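PDB 1E9R: conjugal transfer protein TRWB from Escherichia coli, which probably couples DNA processing to transport during bacterial conjugation, as a P-loop NTPase-family protein that assembles into a hexamer resembling ring helicases and F1-ATPase. Local coordinates for residues R16-T21 and E364-R369; G27-M32 and P414-P419. All blocks are in the same frame, centred on the assembly; numbering follows the deposited sequence.

Contact 1: R16-T21 and E364-R369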
loop_
_atom_site.group_PDB
_atom_site.type_symbol
_atom_site.label_atom_id
_atom_site.label_comp_id
_atom_site.label_asym_id
_atom_site.label_seq_id
_atom_site.Cartn_x
_atom_site.Cartn_y
_atom_site.Cartn_z
ATOM N N ARG B 16 -19.340 -22.884 33.754
ATOM C CA ARG B 16 -20.309 -22.927 32.662
ATOM C C ARG B 16 -19.864 -22.356 31.327
ATOM O O ARG B 16 -19.285 -21.279 31.261
ATOM C CB ARG B 16 -21.574 -22.198 33.093
ATOM C CG ARG B 16 -22.573 -21.929 31.985
ATOM C CD ARG B 16 -23.785 -21.222 32.569
ATOM N NE ARG B 16 -24.379 -22.089 33.579
ATOM C CZ ARG B 16 -24.892 -21.709 34.746
ATOM N NH1 ARG B 16 -24.907 -20.432 35.113
ATOM N NH2 ARG B 16 -25.393 -22.634 35.557
ATOM N N PHE B 17 -20.167 -23.088 30.261
ATOM C CA PHE B 17 -19.835 -22.662 28.909
ATOM C C PHE B 17 -20.993 -21.810 28.416
ATOM O O PHE B 17 -22.145 -22.223 28.510
ATOM C CB PHE B 17 -19.653 -23.878 27.999
ATOM C CG PHE B 17 -19.583 -23.540 26.538
ATOM C CD1 PHE B 17 -20.747 -23.344 25.799
ATOM C CD2 PHE B 17 -18.355 -23.372 25.904
ATOM C CE1 PHE B 17 -20.686 -22.981 24.445
ATOM C CE2 PHE B 17 -18.289 -23.010 24.558
ATOM C CZ PHE B 17 -19.461 -22.814 23.830
ATOM N N LEU B 18 -20.694 -20.625 27.893
ATOM C CA LEU B 18 -21.734 -19.728 27.406
ATOM C C LEU B 18 -21.895 -19.714 25.895
ATOM O O LEU B 18 -22.949 -20.051 25.376
ATOM C CB LEU B 18 -21.470 -18.302 27.895
ATOM C CG LEU B 18 -21.676 -18.078 29.388
ATOM C CD1 LEU B 18 -21.206 -16.688 29.804
ATOM C CD2 LEU B 18 -23.150 -18.264 29.687
ATOM N N ARG B 19 -20.853 -19.316 25.178
ATOM C CA ARG B 19 -20.939 -19.243 23.720
ATOM C C ARG B 19 -19.578 -19.367 23.052
ATOM O O ARG B 19 -18.541 -19.275 23.708
ATOM C CB ARG B 19 -21.596 -17.914 23.306
ATOM C CG ARG B 19 -21.582 -16.865 24.408
ATOM C CD ARG B 19 -20.913 -15.555 24.030
ATOM N NE ARG B 19 -21.686 -14.749 23.092
ATOM C CZ ARG B 19 -21.722 -13.414 23.085
ATOM N NH1 ARG B 19 -21.037 -12.704 23.976
ATOM N NH2 ARG B 19 -22.432 -12.783 22.161
ATOM N N GLY B 20 -19.585 -19.571 21.739
ATOM C CA GLY B 20 -18.334 -19.687 21.014
ATOM C C GLY B 20 -17.951 -21.101 20.603
ATOM O O GLY B 20 -18.813 -21.952 20.340
ATOM N N THR B 21 -16.647 -21.346 20.548
ATOM C CA THR B 21 -16.113 -22.642 20.157
ATOM C C THR B 21 -16.074 -23.639 21.307
ATOM O O THR B 21 -15.573 -23.343 22.393
ATOM C CB THR B 21 -14.677 -22.501 19.585
ATOM O OG1 THR B 21 -14.733 -21.811 18.334
ATOM C CG2 THR B 21 -14.035 -23.871 19.378
ATOM N N GLU B 364 -16.897 -17.920 25.410
ATOM C CA GLU B 364 -17.174 -17.075 26.555
ATOM C C GLU B 364 -17.537 -18.111 27.612
ATOM O O GLU B 364 -18.296 -19.043 27.348
ATOM C CB GLU B 364 -18.314 -16.107 26.283
ATOM C CG GLU B 364 -18.367 -15.014 27.322
ATOM C CD GLU B 364 -19.124 -13.812 26.855
ATOM O OE1 GLU B 364 -20.289 -13.976 26.450
ATOM O OE2 GLU B 364 -18.551 -12.700 26.893
ATOM N N VAL B 365 -16.995 -17.933 28.809
ATOM C CA VAL B 365 -17.149 -18.907 29.874
ATOM C C VAL B 365 -17.281 -18.272 31.269
ATOM O O VAL B 365 -16.862 -17.137 31.470
ATOM C CB VAL B 365 -15.893 -19.836 29.793
ATOM C CG1 VAL B 365 -15.473 -20.291 31.140
ATOM C CG2 VAL B 365 -16.161 -21.000 28.854
ATOM N N GLU B 366 -17.878 -18.996 32.221
ATOM C CA GLU B 366 -18.010 -18.508 33.603
ATOM C C GLU B 366 -17.144 -19.390 34.492
ATOM O O GLU B 366 -17.207 -20.619 34.401
ATOM C CB GLU B 366 -19.459 -18.571 34.092
ATOM C CG GLU B 366 -20.412 -17.722 33.285
ATOM C CD GLU B 366 -21.802 -17.661 33.882
ATOM O OE1 GLU B 366 -22.314 -18.714 34.320
ATOM O OE2 GLU B 366 -22.391 -16.558 33.896
ATOM N N ARG B 367 -16.339 -18.763 35.348
ATOM C CA ARG B 367 -15.439 -19.490 36.243
ATOM C C ARG B 367 -15.515 -19.075 37.711
ATOM O O ARG B 367 -15.833 -17.931 38.028
ATOM C CB ARG B 367 -13.999 -19.319 35.770
ATOM C CG ARG B 367 -13.364 -20.579 35.257
ATOM C CD ARG B 367 -11.875 -20.404 35.196
ATOM N NE ARG B 367 -11.490 -19.402 34.212
ATOM C CZ ARG B 367 -11.367 -19.632 32.907
ATOM N NH1 ARG B 367 -11.598 -20.841 32.403
ATOM N NH2 ARG B 367 -11.003 -18.645 32.102
ATOM N N ASP B 368 -15.206 -20.012 38.602
ATOM C CA ASP B 368 -15.207 -19.734 40.033
ATOM C C ASP B 368 -13.934 -18.978 40.339
ATOM O O ASP B 368 -12.846 -19.439 40.005
ATOM C CB ASP B 368 -15.235 -21.036 40.836
ATOM C CG ASP B 368 -16.633 -21.636 40.931
ATOM O OD1 ASP B 368 -17.607 -20.930 40.586
ATOM O OD2 ASP B 368 -16.760 -22.807 41.358
ATOM N N ARG B 369 -14.065 -17.822 40.978
ATOM C CA ARG B 369 -12.899 -17.008 41.302
ATOM C C ARG B 369 -11.961 -17.578 42.382
ATOM O O ARG B 369 -10.781 -17.213 42.433
ATOM C CB ARG B 369 -13.351 -15.598 41.693
ATOM C CG ARG B 369 -14.130 -14.894 40.602
ATOM C CD ARG B 369 -14.267 -13.411 40.895
ATOM N NE ARG B 369 -14.865 -12.681 39.776
ATOM C CZ ARG B 369 -14.899 -11.351 39.672
ATOM N NH1 ARG B 369 -14.361 -10.592 40.621
ATOM N NH2 ARG B 369 -15.468 -10.779 38.615
#
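With chi1 at 169°, R16 sends CG anti to the backbone N, and a bend at chi3 turns the guanidinium alongside E366. R16 NH1 then lies 3.2 Å from E366 OE1, a salt bridge whose hydrogen bond is weak. In the second acid-base pair, R19 bends at chi2 and chi3 and runs beside E364, so that R19 NH1 meets E364 OE1 at 2.9 Å. That bond comes from above the carboxylate plane, 40° out of it, and the two flat groups are turned 33° apart. The same guanidinium also reaches a second subunit, where NE pairs with E396 and NH2 with the carbonyl of R390. The backbones of strands 16-18 and 364-368 run antiparallel. R16 and E366 form a hydrogen-bonded pair, E366 N donating to R16 O at 2.8 Å. A classic beta bulge then shifts the register by one: L18 N donates to E364 O at 2.9 Å, R19 N adds a weak bond to that oxygen, and R19 O accepts from E364 N at 2.7 Å. F17 and V365 occupy the other face, while L18 CD1 packs against E366 CG at 3.7 Å.

Contact 2: G27-M32 and P414-P419. With SO4 (sulfate ion), chain J.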
loop_
_atom_site.group_PDB
_atom_site.type_symbol
_atom_site.label_atom_id
_atom_site.label_comp_id
_atom_site.label_asym_id
_atom_site.label_seq_id
_atom_site.Cartn_x
_atom_site.Cartn_y
_atom_site.Cartn_z
ATOM N N GLY B 27 -12.496 -38.784 21.597
ATOM C CA GLY B 27 -13.489 -39.827 21.745
ATOM C C GLY B 27 -14.908 -39.321 21.632
ATOM O O GLY B 27 -15.731 -39.900 20.914
ATOM N N LYS B 28 -15.198 -38.235 22.345
ATOM C CA LYS B 28 -16.534 -37.653 22.321
ATOM C C LYS B 28 -16.939 -37.111 20.941
ATOM O O LYS B 28 -18.113 -37.187 20.557
ATOM C CB LYS B 28 -16.644 -36.553 23.377
ATOM C CG LYS B 28 -17.988 -35.863 23.368
ATOM C CD LYS B 28 -18.183 -35.004 24.599
ATOM C CE LYS B 28 -19.487 -34.231 24.515
ATOM N NZ LYS B 28 -19.611 -33.254 25.624
ATOM N N LEU B 29 -15.985 -36.566 20.190
ATOM C CA LEU B 29 -16.306 -36.054 18.858
ATOM C C LEU B 29 -16.665 -37.218 17.932
ATOM O O LEU B 29 -17.646 -37.152 17.181
ATOM C CB LEU B 29 -15.119 -35.274 18.276
ATOM C CG LEU B 29 -15.247 -34.713 16.853
ATOM C CD1 LEU B 29 -16.447 -33.793 16.762
ATOM C CD2 LEU B 29 -13.961 -33.973 16.486
ATOM N N LYS B 30 -15.865 -38.282 17.994
ATOM C CA LYS B 30 -16.092 -39.474 17.171
ATOM C C LYS B 30 -17.504 -39.969 17.471
ATOM O O LYS B 30 -18.237 -40.415 16.588
ATOM C CB LYS B 30 -15.040 -40.559 17.504
ATOM C CG LYS B 30 -13.598 -40.075 17.284
ATOM C CD LYS B 30 -12.495 -41.079 17.631
ATOM C CE LYS B 30 -11.128 -40.415 17.416
ATOM N NZ LYS B 30 -9.957 -41.210 17.864
ATOM N N ARG B 31 -17.882 -39.854 18.736
ATOM C CA ARG B 31 -19.193 -40.274 19.198
ATOM C C ARG B 31 -20.268 -39.424 18.534
ATOM O O ARG B 31 -21.278 -39.935 18.055
ATOM C CB ARG B 31 -19.258 -40.104 20.720
ATOM C CG ARG B 31 -20.338 -40.903 21.435
ATOM C CD ARG B 31 -20.327 -40.600 22.923
ATOM N NE ARG B 31 -19.021 -40.836 23.513
ATOM C CZ ARG B 31 -18.484 -40.057 24.440
ATOM N NH1 ARG B 31 -19.151 -39.002 24.865
ATOM N NH2 ARG B 31 -17.283 -40.336 24.934
ATOM N N MET B 32 -20.032 -38.115 18.504
ATOM C CA MET B 32 -20.976 -37.160 17.922
ATOM C C MET B 32 -21.069 -37.123 16.391
ATOM O O MET B 32 -22.133 -36.833 15.849
ATOM C CB MET B 32 -20.660 -35.751 18.422
ATOM C CG MET B 32 -20.696 -35.590 19.932
ATOM S SD MET B 32 -20.226 -33.912 20.425
ATOM C CE MET B 32 -21.625 -32.998 19.858
ATOM N N PRO B 414 -18.235 -29.301 17.782
ATOM C CA PRO B 414 -17.133 -28.834 18.622
ATOM C C PRO B 414 -15.831 -29.280 17.949
ATOM O O PRO B 414 -15.861 -30.085 17.017
ATOM C CB PRO B 414 -17.388 -29.546 19.946
ATOM C CG PRO B 414 -18.055 -30.815 19.519
ATOM C CD PRO B 414 -19.023 -30.338 18.464
ATOM N N ILE B 415 -14.698 -28.746 18.392
ATOM C CA ILE B 415 -13.418 -29.133 17.818
ATOM C C ILE B 415 -12.761 -30.103 18.795
ATOM O O ILE B 415 -13.123 -30.147 19.975
ATOM C CB ILE B 415 -12.482 -27.921 17.613
ATOM C CG1 ILE B 415 -12.106 -27.328 18.971
ATOM C CG2 ILE B 415 -13.151 -26.884 16.720
ATOM C CD1 ILE B 415 -11.101 -26.200 18.904
ATOM N N ALA B 416 -11.792 -30.871 18.306
ATOM C CA ALA B 416 -11.103 -31.838 19.143
ATOM C C ALA B 416 -9.618 -31.967 18.796
ATOM O O ALA B 416 -9.239 -31.896 17.632
ATOM C CB ALA B 416 -11.782 -33.192 19.001
ATOM N N LYS B 417 -8.781 -32.142 19.816
ATOM C CA LYS B 417 -7.352 -32.330 19.617
ATOM C C LYS B 417 -7.195 -33.844 19.559
ATOM O O LYS B 417 -7.390 -34.542 20.556
ATOM C CB LYS B 417 -6.575 -31.755 20.795
ATOM C CG LYS B 417 -5.060 -31.852 20.688
ATOM C CD LYS B 417 -4.425 -31.300 21.958
ATOM C CE LYS B 417 -2.936 -31.546 21.993
ATOM N NZ LYS B 417 -2.322 -31.059 23.257
ATOM N N VAL B 418 -6.869 -34.349 18.377
ATOM C CA VAL B 418 -6.727 -35.777 18.151
ATOM C C VAL B 418 -5.360 -36.106 17.564
ATOM O O VAL B 418 -4.759 -35.285 16.876
ATOM C CB VAL B 418 -7.828 -36.267 17.176
ATOM C CG1 VAL B 418 -7.585 -37.705 16.773
ATOM C CG2 VAL B 418 -9.182 -36.143 17.830
ATOM N N PRO B 419 -4.835 -37.303 17.854
ATOM C CA PRO B 419 -3.533 -37.656 17.298
ATOM C C PRO B 419 -3.691 -38.389 15.963
ATOM O O PRO B 419 -4.699 -39.065 15.713
ATOM C CB PRO B 419 -2.940 -38.546 18.374
ATOM C CG PRO B 419 -4.137 -39.296 18.821
ATOM C CD PRO B 419 -5.181 -38.207 18.965
HETATM S S SO4 J . -15.619 -38.710 27.046
HETATM O O1 SO4 J . -15.039 -39.712 26.121
HETATM O O2 SO4 J . -16.887 -38.187 26.508
HETATM O O3 SO4 J . -15.858 -39.341 28.360
HETATM O O4 SO4 J . -14.687 -37.579 27.224
#
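L29 and P414 carry this contact, in which helix 26-33 lies against strand 415-419 near one edge of the large mixed sheet of the P-loop NTPase-clan fold. L29 points from the helix toward the strand, and its two methyls divide the work. L29 CD2 presses on A416 CB at 3.4 Å, a close apolar approach, whereas L29 CD1 lies 3.8 Å from P414 O and 4.4 Å from P414 CG. Chi1 of 177° sets CG anti to the backbone N, and chi2 then parts the two methyls between A416 and P414. Three residues further along the helix, M32 reaches P414 tip to tip: M32 SD stands 3.9 Å from P414 CG, and the bend at chi3 (70°) brings M32 CE to 4.0 Å from P414 CD. At the other end of the strand, K30 NZ lies 4.4 Å from V418 CG1. V24 and V45 also touch L29, adding apolar neighbours to this buried side chain. R31 takes no part between the segments and binds a sulfate probably taken up from the crystallisation liquor, which is also hydrogen-bonded to S25 OG. K28 CA sits over the centre of one guanidinium face; the sulfate lies at the group's edge, and R31 NH1 donates to sulfate O2 at 2.9 Å.

Overall arrangement
From the N terminus, the chain enters contact 1 on strand 16-18, turns a corner at R19, and passes through strand 23-24 into helix 26-33, the first half of contact 2. After a long run of helices and sheet strands, strand 362-368 closes contact 1 over 343 residues; strand 415-419 closes contact 2 over 382. The segments alternate along the chain, so the two loops cross. Contact 1 adds an edge strand to a three-stranded antiparallel sheet, whereas contact 2 sets a helix on the penultimate strand of the ten-stranded mixed sheet. Their centres lie about 20 Å apart, yet they touch where T21 CG2 packs on I415 CD1 at 3.8 Å.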